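Local coordinates for protein Agap007691-pb (Anopheles gambiae, PDB 5C98) that belongs to the serpin family and may inhibit serine proteases, although its own function has not been established, at residues Arg47-Pro55 against Phe65-Val75; Ile79-His90 against Arg115-Thr123. All coordinates share one frame; numbering follows the deposited sequence.

Contact 1 (Arg47-Pro55 against Phe65-Val75); sequences RLALSMFYP and FQVAFGLPEDV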
# COMPACT_ATOMS: atom_id res chain seq x y z
N ARG A 47 4.09 7.14 4.25
CA ARG A 47 5.05 8.24 4.34
C ARG A 47 4.45 9.55 3.84
O ARG A 47 4.55 10.59 4.51
CB ARG A 47 6.35 7.87 3.59
CG ARG A 47 7.31 9.04 3.38
CD ARG A 47 7.10 9.68 2.03
NE ARG A 47 8.09 10.74 1.78
CZ ARG A 47 9.32 10.51 1.36
NH1 ARG A 47 9.74 9.28 1.11
NH2 ARG A 47 10.15 11.54 1.14
N LEU A 48 3.81 9.52 2.68
CA LEU A 48 3.32 10.77 2.11
C LEU A 48 2.22 11.37 2.96
O LEU A 48 2.18 12.60 3.18
CB LEU A 48 2.83 10.56 0.68
CG LEU A 48 3.96 10.30 -0.30
CD1 LEU A 48 3.39 9.85 -1.62
CD2 LEU A 48 4.87 11.53 -0.54
N ALA A 49 1.31 10.53 3.43
CA ALA A 49 0.20 11.04 4.22
C ALA A 49 0.69 11.55 5.57
O ALA A 49 0.35 12.65 6.00
CB ALA A 49 -0.89 9.99 4.39
N LEU A 50 1.50 10.76 6.27
CA LEU A 50 1.95 11.17 7.58
C LEU A 50 2.83 12.41 7.49
O LEU A 50 2.84 13.23 8.42
CB LEU A 50 2.64 9.98 8.24
CG LEU A 50 2.91 10.02 9.73
CD1 LEU A 50 1.67 10.42 10.52
CD2 LEU A 50 3.42 8.66 10.18
N SER A 51 3.56 12.58 6.40
CA SER A 51 4.45 13.72 6.22
C SER A 51 3.71 15.04 6.27
O SER A 51 4.32 16.08 6.53
CB SER A 51 5.14 13.62 4.85
OG SER A 51 6.23 12.74 4.88
N MET A 52 2.40 15.05 5.98
CA MET A 52 1.63 16.29 6.06
C MET A 52 1.68 16.87 7.46
O MET A 52 1.56 18.08 7.63
CB MET A 52 0.17 16.05 5.66
CG MET A 52 -0.02 15.50 4.26
SD MET A 52 -1.73 15.56 3.71
CE MET A 52 -2.47 14.36 4.82
N PHE A 53 1.86 16.03 8.47
CA PHE A 53 1.93 16.53 9.84
C PHE A 53 3.32 16.98 10.25
O PHE A 53 3.48 17.58 11.31
CB PHE A 53 1.42 15.44 10.78
CG PHE A 53 -0.02 15.11 10.56
CD1 PHE A 53 -0.99 15.82 11.23
CD2 PHE A 53 -0.41 14.16 9.62
CE1 PHE A 53 -2.33 15.56 11.02
CE2 PHE A 53 -1.76 13.91 9.39
CZ PHE A 53 -2.71 14.61 10.10
N TYR A 54 4.35 16.70 9.45
CA TYR A 54 5.71 17.07 9.82
C TYR A 54 5.88 18.54 10.13
O TYR A 54 6.54 18.86 11.13
CB TYR A 54 6.64 16.64 8.69
CG TYR A 54 8.11 16.95 8.83
CD1 TYR A 54 8.87 16.35 9.83
CD2 TYR A 54 8.76 17.74 7.90
CE1 TYR A 54 10.21 16.57 9.92
CE2 TYR A 54 10.10 17.98 7.98
CZ TYR A 54 10.83 17.39 8.99
OH TYR A 54 12.18 17.60 9.08
N PRO A 55 5.31 19.47 9.36
CA PRO A 55 5.47 20.89 9.71
C PRO A 55 4.81 21.28 11.02
O PRO A 55 5.14 22.34 11.56
CB PRO A 55 4.83 21.62 8.52
CG PRO A 55 4.70 20.60 7.45
CD PRO A 55 4.56 19.30 8.11
N PHE A 65 10.44 11.44 12.02
CA PHE A 65 10.11 11.43 10.61
C PHE A 65 11.35 11.61 9.75
O PHE A 65 11.41 11.09 8.63
CB PHE A 65 9.12 12.56 10.30
CG PHE A 65 7.71 12.30 10.75
CD1 PHE A 65 7.38 11.26 11.60
CD2 PHE A 65 6.69 13.11 10.28
CE1 PHE A 65 6.08 11.06 12.00
CE2 PHE A 65 5.36 12.90 10.67
CZ PHE A 65 5.06 11.88 11.54
N GLN A 66 12.34 12.33 10.25
CA GLN A 66 13.62 12.42 9.55
C GLN A 66 14.27 11.05 9.45
O GLN A 66 14.76 10.66 8.39
CB GLN A 66 14.52 13.41 10.30
CG GLN A 66 14.09 14.86 10.08
CD GLN A 66 14.59 15.80 11.16
OE1 GLN A 66 15.50 15.48 11.94
NE2 GLN A 66 14.00 16.99 11.20
N VAL A 67 14.22 10.29 10.54
CA VAL A 67 14.83 8.96 10.54
C VAL A 67 14.04 8.00 9.66
O VAL A 67 14.59 7.31 8.79
CB VAL A 67 14.92 8.44 11.98
CG1 VAL A 67 15.47 7.01 12.00
CG2 VAL A 67 15.81 9.34 12.80
N ALA A 68 12.73 7.95 9.88
CA ALA A 68 11.90 6.94 9.22
C ALA A 68 11.83 7.17 7.71
O ALA A 68 11.88 6.21 6.93
CB ALA A 68 10.48 6.98 9.80
N PHE A 69 11.66 8.41 7.29
CA PHE A 69 11.32 8.74 5.92
C PHE A 69 12.38 9.57 5.21
O PHE A 69 12.24 9.82 4.01
CB PHE A 69 10.01 9.57 5.89
CG PHE A 69 8.85 8.94 6.63
CD1 PHE A 69 8.53 7.60 6.46
CD2 PHE A 69 8.06 9.72 7.49
CE1 PHE A 69 7.46 7.06 7.14
CE2 PHE A 69 7.02 9.19 8.19
CZ PHE A 69 6.70 7.83 7.99
N GLY A 70 13.41 10.04 5.91
CA GLY A 70 14.41 10.88 5.29
C GLY A 70 13.93 12.27 4.94
O GLY A 70 14.47 12.90 4.03
N LEU A 71 12.93 12.79 5.66
CA LEU A 71 12.40 14.10 5.34
C LEU A 71 13.46 15.18 5.53
O LEU A 71 14.29 15.09 6.44
CB LEU A 71 11.22 14.42 6.25
CG LEU A 71 10.05 13.47 6.18
CD1 LEU A 71 8.80 14.09 6.83
CD2 LEU A 71 9.72 13.04 4.73
N PRO A 72 13.46 16.23 4.69
CA PRO A 72 14.40 17.34 4.87
C PRO A 72 14.22 18.04 6.21
O PRO A 72 13.10 18.22 6.70
CB PRO A 72 14.04 18.29 3.72
CG PRO A 72 13.46 17.43 2.68
CD PRO A 72 12.71 16.34 3.42
N GLU A 73 15.35 18.47 6.78
CA GLU A 73 15.30 19.35 7.95
C GLU A 73 14.71 20.71 7.61
O GLU A 73 14.19 21.39 8.50
CB GLU A 73 16.69 19.53 8.53
CG GLU A 73 17.21 18.29 9.22
CD GLU A 73 18.43 18.58 10.08
OE1 GLU A 73 19.45 19.05 9.52
OE2 GLU A 73 18.36 18.37 11.31
N ASP A 74 14.82 21.13 6.36
CA ASP A 74 14.19 22.35 5.87
C ASP A 74 12.72 22.00 5.69
O ASP A 74 12.35 21.32 4.73
CB ASP A 74 14.83 22.71 4.54
CG ASP A 74 14.20 23.88 3.86
OD1 ASP A 74 13.16 24.38 4.31
OD2 ASP A 74 14.78 24.33 2.84
N VAL A 75 11.88 22.46 6.62
CA VAL A 75 10.46 22.08 6.61
C VAL A 75 9.77 22.62 5.37
O VAL A 75 8.90 21.95 4.80
CB VAL A 75 9.78 22.56 7.91
CG1 VAL A 75 8.28 22.42 7.81
CG2 VAL A 75 10.30 21.74 9.08
O HOH W 1 12.95 10.61 1.42

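Contact 2 (Ile79-His90 against Arg115-Thr123); sequences IEQQQRLAQQLH and RLFHRTFQT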
# COMPACT_ATOMS: atom_id res chain seq x y z
N ILE A 79 7.67 20.28 2.72
CA ILE A 79 6.30 20.50 2.24
C ILE A 79 6.28 20.42 0.73
O ILE A 79 5.44 19.73 0.13
CB ILE A 79 5.78 21.85 2.76
CG1 ILE A 79 5.52 21.77 4.26
CG2 ILE A 79 4.51 22.27 2.02
CD1 ILE A 79 5.32 23.13 4.91
N GLU A 80 7.19 21.15 0.07
CA GLU A 80 7.22 21.13 -1.39
C GLU A 80 7.48 19.73 -1.92
O GLU A 80 6.91 19.32 -2.94
CB GLU A 80 8.29 22.10 -1.90
CG GLU A 80 7.93 23.56 -1.65
CD GLU A 80 8.80 24.54 -2.43
OE1 GLU A 80 9.89 24.15 -2.91
OE2 GLU A 80 8.39 25.71 -2.57
N GLN A 81 8.35 18.98 -1.25
CA GLN A 81 8.63 17.61 -1.67
C GLN A 81 7.38 16.74 -1.54
O GLN A 81 7.05 15.97 -2.45
CB GLN A 81 9.78 17.04 -0.83
CG GLN A 81 10.11 15.56 -1.07
CD GLN A 81 11.05 14.98 -0.01
OE1 GLN A 81 10.61 14.48 1.02
NE2 GLN A 81 12.34 15.07 -0.25
N GLN A 82 6.68 16.84 -0.42
CA GLN A 82 5.47 16.04 -0.25
C GLN A 82 4.49 16.34 -1.37
O GLN A 82 3.91 15.43 -1.96
CB GLN A 82 4.85 16.33 1.12
CG GLN A 82 3.76 15.35 1.55
CD GLN A 82 2.42 15.59 0.90
OE1 GLN A 82 2.17 16.62 0.28
NE2 GLN A 82 1.53 14.64 1.07
N GLN A 83 4.33 17.62 -1.70
CA GLN A 83 3.35 18.01 -2.71
C GLN A 83 3.71 17.40 -4.06
O GLN A 83 2.84 16.90 -4.78
CB GLN A 83 3.31 19.54 -2.83
CG GLN A 83 2.64 20.24 -1.68
CD GLN A 83 2.70 21.74 -1.81
OE1 GLN A 83 3.77 22.34 -1.75
NE2 GLN A 83 1.55 22.35 -2.05
N ARG A 84 4.97 17.49 -4.44
CA ARG A 84 5.42 16.97 -5.72
C ARG A 84 5.25 15.46 -5.78
O ARG A 84 4.75 14.91 -6.78
CB ARG A 84 6.89 17.38 -5.92
CG ARG A 84 7.50 16.99 -7.24
CD ARG A 84 8.91 17.59 -7.37
NE ARG A 84 9.81 17.13 -6.32
CZ ARG A 84 10.43 15.96 -6.31
NH1 ARG A 84 10.25 15.10 -7.30
NH2 ARG A 84 11.24 15.63 -5.31
N LEU A 85 5.65 14.77 -4.72
CA LEU A 85 5.58 13.31 -4.73
C LEU A 85 4.15 12.82 -4.71
O LEU A 85 3.82 11.84 -5.38
CB LEU A 85 6.35 12.75 -3.55
CG LEU A 85 7.86 13.01 -3.58
CD1 LEU A 85 8.48 12.38 -2.35
CD2 LEU A 85 8.54 12.47 -4.83
N ALA A 86 3.28 13.48 -3.94
CA ALA A 86 1.89 13.05 -3.87
C ALA A 86 1.18 13.27 -5.19
O ALA A 86 0.34 12.45 -5.58
CB ALA A 86 1.17 13.78 -2.75
N GLN A 87 1.50 14.36 -5.88
CA GLN A 87 0.85 14.62 -7.16
C GLN A 87 1.29 13.62 -8.22
O GLN A 87 0.49 13.23 -9.07
CB GLN A 87 1.16 16.05 -7.61
CG GLN A 87 0.50 16.46 -8.92
CD GLN A 87 0.75 17.91 -9.28
OE1 GLN A 87 0.56 18.81 -8.46
NE2 GLN A 87 1.17 18.15 -10.52
N GLN A 88 2.55 13.19 -8.16
CA GLN A 88 3.04 12.19 -9.10
C GLN A 88 2.41 10.82 -8.84
O GLN A 88 2.12 10.08 -9.79
CB GLN A 88 4.57 12.14 -8.98
CG GLN A 88 5.26 10.98 -9.65
CD GLN A 88 6.78 11.08 -9.54
OE1 GLN A 88 7.46 11.28 -10.54
NE2 GLN A 88 7.31 10.96 -8.32
N LEU A 89 2.16 10.48 -7.58
CA LEU A 89 1.65 9.16 -7.21
C LEU A 89 0.20 9.01 -7.61
O LEU A 89 -0.19 8.02 -8.24
CB LEU A 89 1.78 8.95 -5.71
CG LEU A 89 1.21 7.61 -5.22
CD1 LEU A 89 1.87 6.43 -5.93
CD2 LEU A 89 1.34 7.48 -3.74
N HIS A 90 -0.65 9.94 -7.19
CA HIS A 90 -2.06 9.86 -7.50
C HIS A 90 -2.24 10.14 -8.98
O HIS A 90 -1.81 11.18 -9.49
CB HIS A 90 -2.82 10.86 -6.64
CG HIS A 90 -4.28 10.84 -6.88
ND1 HIS A 90 -5.08 9.78 -6.52
CD2 HIS A 90 -5.09 11.73 -7.48
CE1 HIS A 90 -6.33 10.04 -6.86
NE2 HIS A 90 -6.36 11.22 -7.45
N ARG A 115 -4.12 26.39 6.90
CA ARG A 115 -3.41 26.76 5.68
C ARG A 115 -2.86 25.52 4.99
O ARG A 115 -3.03 25.34 3.78
CB ARG A 115 -2.27 27.74 6.00
CG ARG A 115 -1.50 28.19 4.75
CD ARG A 115 -0.30 29.09 5.06
NE ARG A 115 0.72 28.42 5.88
CZ ARG A 115 1.71 27.66 5.41
NH1 ARG A 115 1.85 27.47 4.11
NH2 ARG A 115 2.59 27.11 6.24
N LEU A 116 -2.21 24.64 5.75
CA LEU A 116 -1.56 23.50 5.16
C LEU A 116 -2.57 22.46 4.67
O LEU A 116 -2.46 21.94 3.56
CB LEU A 116 -0.58 22.88 6.16
CG LEU A 116 0.68 23.68 6.40
CD1 LEU A 116 1.42 23.07 7.57
CD2 LEU A 116 1.54 23.68 5.15
N PHE A 117 -3.58 22.16 5.49
CA PHE A 117 -4.46 21.04 5.19
C PHE A 117 -5.65 21.44 4.33
O PHE A 117 -6.21 20.57 3.66
CB PHE A 117 -4.89 20.34 6.48
CG PHE A 117 -3.86 19.40 7.03
CD1 PHE A 117 -2.67 19.86 7.58
CD2 PHE A 117 -4.06 18.03 6.99
CE1 PHE A 117 -1.72 18.99 8.08
CE2 PHE A 117 -3.09 17.15 7.48
CZ PHE A 117 -1.93 17.63 8.02
N HIS A 118 -6.04 22.71 4.33
CA HIS A 118 -7.15 23.15 3.49
C HIS A 118 -6.70 23.79 2.20
O HIS A 118 -7.45 23.77 1.22
CB HIS A 118 -8.04 24.17 4.22
CG HIS A 118 -8.71 23.62 5.43
ND1 HIS A 118 -9.28 24.43 6.39
CD2 HIS A 118 -8.94 22.35 5.83
CE1 HIS A 118 -9.80 23.68 7.34
NE2 HIS A 118 -9.61 22.41 7.03
N ARG A 119 -5.49 24.37 2.18
CA ARG A 119 -5.08 25.21 1.06
C ARG A 119 -3.70 24.88 0.50
O ARG A 119 -3.24 25.60 -0.39
CB ARG A 119 -5.15 26.72 1.45
CG ARG A 119 -6.48 27.10 2.15
CD ARG A 119 -6.67 28.62 2.39
NE ARG A 119 -5.61 29.20 3.20
CZ ARG A 119 -5.64 29.34 4.52
NH1 ARG A 119 -6.69 28.95 5.23
NH2 ARG A 119 -4.61 29.89 5.15
N THR A 120 -3.03 23.83 0.98
CA THR A 120 -1.71 23.46 0.47
C THR A 120 -1.67 21.99 0.03
O THR A 120 -1.44 21.69 -1.14
CB THR A 120 -0.61 23.70 1.52
OG1 THR A 120 -0.74 25.02 2.06
CG2 THR A 120 0.75 23.55 0.91
N PHE A 121 -1.88 21.07 0.97
CA PHE A 121 -1.75 19.65 0.66
C PHE A 121 -2.98 19.15 -0.08
O PHE A 121 -4.09 19.66 0.08
CB PHE A 121 -1.60 18.85 1.95
CG PHE A 121 -0.30 19.05 2.66
CD1 PHE A 121 0.93 18.93 1.99
CD2 PHE A 121 -0.29 19.35 4.00
CE1 PHE A 121 2.13 19.13 2.68
CE2 PHE A 121 0.88 19.53 4.67
CZ PHE A 121 2.08 19.41 4.02
N GLN A 122 -2.76 18.13 -0.91
CA GLN A 122 -3.80 17.39 -1.63
C GLN A 122 -4.35 16.37 -0.65
O GLN A 122 -3.83 15.26 -0.51
CB GLN A 122 -3.15 16.76 -2.84
CG GLN A 122 -3.91 15.87 -3.75
CD GLN A 122 -2.99 15.37 -4.88
OE1 GLN A 122 -1.92 15.96 -5.16
NE2 GLN A 122 -3.39 14.29 -5.52
N THR A 123 -5.39 16.78 0.07
CA THR A 123 -6.03 15.96 1.09
C THR A 123 -7.40 16.57 1.35
O THR A 123 -7.74 17.63 0.84
CB THR A 123 -5.17 15.88 2.37
OG1 THR A 123 -5.68 14.84 3.21
CG2 THR A 123 -5.16 17.18 3.16
O HOH W 2 -0.03 17.17 -1.24
O HOH W 3 -1.14 14.69 -0.35
O HOH W 4 0.27 17.37 -3.99
O HOH W 5 -2.34 13.93 -8.64

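Contact 1 (Arg47-Pro55 against Phe65-Val75)
The hydroxyl of Y54 is gripped by two groups of the segment 65-75: Y54 OH donates to P72 O at 2.6 Å, meeting it from above the carbonyl plane, and accepts from Q66 NE2. The second bond, 2.9 Å from Q66 NE2 to Y54 OH, is nearly straight at 169° and lies in the amide plane, although the amide itself stands steeply to the phenol ring. In this serpin the two bonds join the turn after helix 43-51 to the end of helix 59-69 and the loop beyond it; segments 47-51 and 65-69 run nearly antiparallel (167°). With CG anti to the backbone N (chi1 178°), the Y54 ring is carried out toward segment 65-75, where L71 CD1 lies over one face, 3.8 Å from the centroid, a CH-pi contact, while V75 CG2 approaches Y54 CE2 obliquely. L50 and F65 cross at about a right angle, L50 CG lying 3.4 Å from F65 CZ. The F69 ring is flanked on both faces: R47 CB makes a CH-pi contact over one, 4.0 Å from the centroid, and A68 CB lies on the opposite one. The R47 chain then bends at chi2, bringing its guanidinium to Q81, and R47 NH2 also donates to a water that donates to F69 O.

Contact 2 (Ile79-His90 against Arg115-Thr123)
The amide of Q82 and the ring of F121 stand with their planes 75° apart, the side chains crossing at a slant, and Q82 OE1 comes within 3.1 Å of F121 CD1 on an oblique approach. The bend of the Q82 chain at its second torsion (chi2 -79°) presents OE1 to the F121 ring and turns NE2 toward L48 O. Both ends of that amide reach Q122 through water: one water donates to Q82 OE1 and accepts from Q122 N, another accepts from Q82 NE2 and donates to Q122 O. Since Q82 NE2 also bonds directly to L48 O, the flat group is held at both ends and its rotation is fixed. Helix 75-89 is thereby joined to the segment leading from helix 111-119 into strand 124-128, which in this serpin fold lies on the connection between the parallel strands 95-104 and 124-128. At the next residue, Q83, the side chain crosses T120 at about a right angle. Q83 NE2 donates to T120 O at 3.2 Å, a bent bond (142°) that comes from well above the carbonyl plane, and T120 CG2 lies 3.3 Å from Q83 NE2. At the apolar end I79 crosses both L116 and F121 squarely, I79 CD1 reaching L116 CD2 at 3.8 Å and I79 CG2 reaching F121 CE1 at 4.0 Å. Q122 stretches out along the more exposed side. Its OE1 accepts from a water that also donates to Q83 O, and Q122 NE2 lies 3.6 Å from H90 CD2, while H90 ND1 is hydrogen-bonded to A97 N.

Followed from the N terminus, the chain leaves segment 47-55 and, nine residues on, mostly the start of helix 59-69, the end of that helix and the following loop come back on segment 47-55 and close contact 1. Helix 75-89 comes next and opens contact 2, whose longer loop takes in strand 95-104 before helix 111-119 returns the chain to it. The two loops lie in series, neither nested nor crossing, yet their centres are only about 12 Å apart. The segment 47-55 bridges them: R47 and L48 reach the helix of contact 2, and M52 O packs against the rings of F117 and F121. Together they tie four successive helices into one cluster beside strand 95-104.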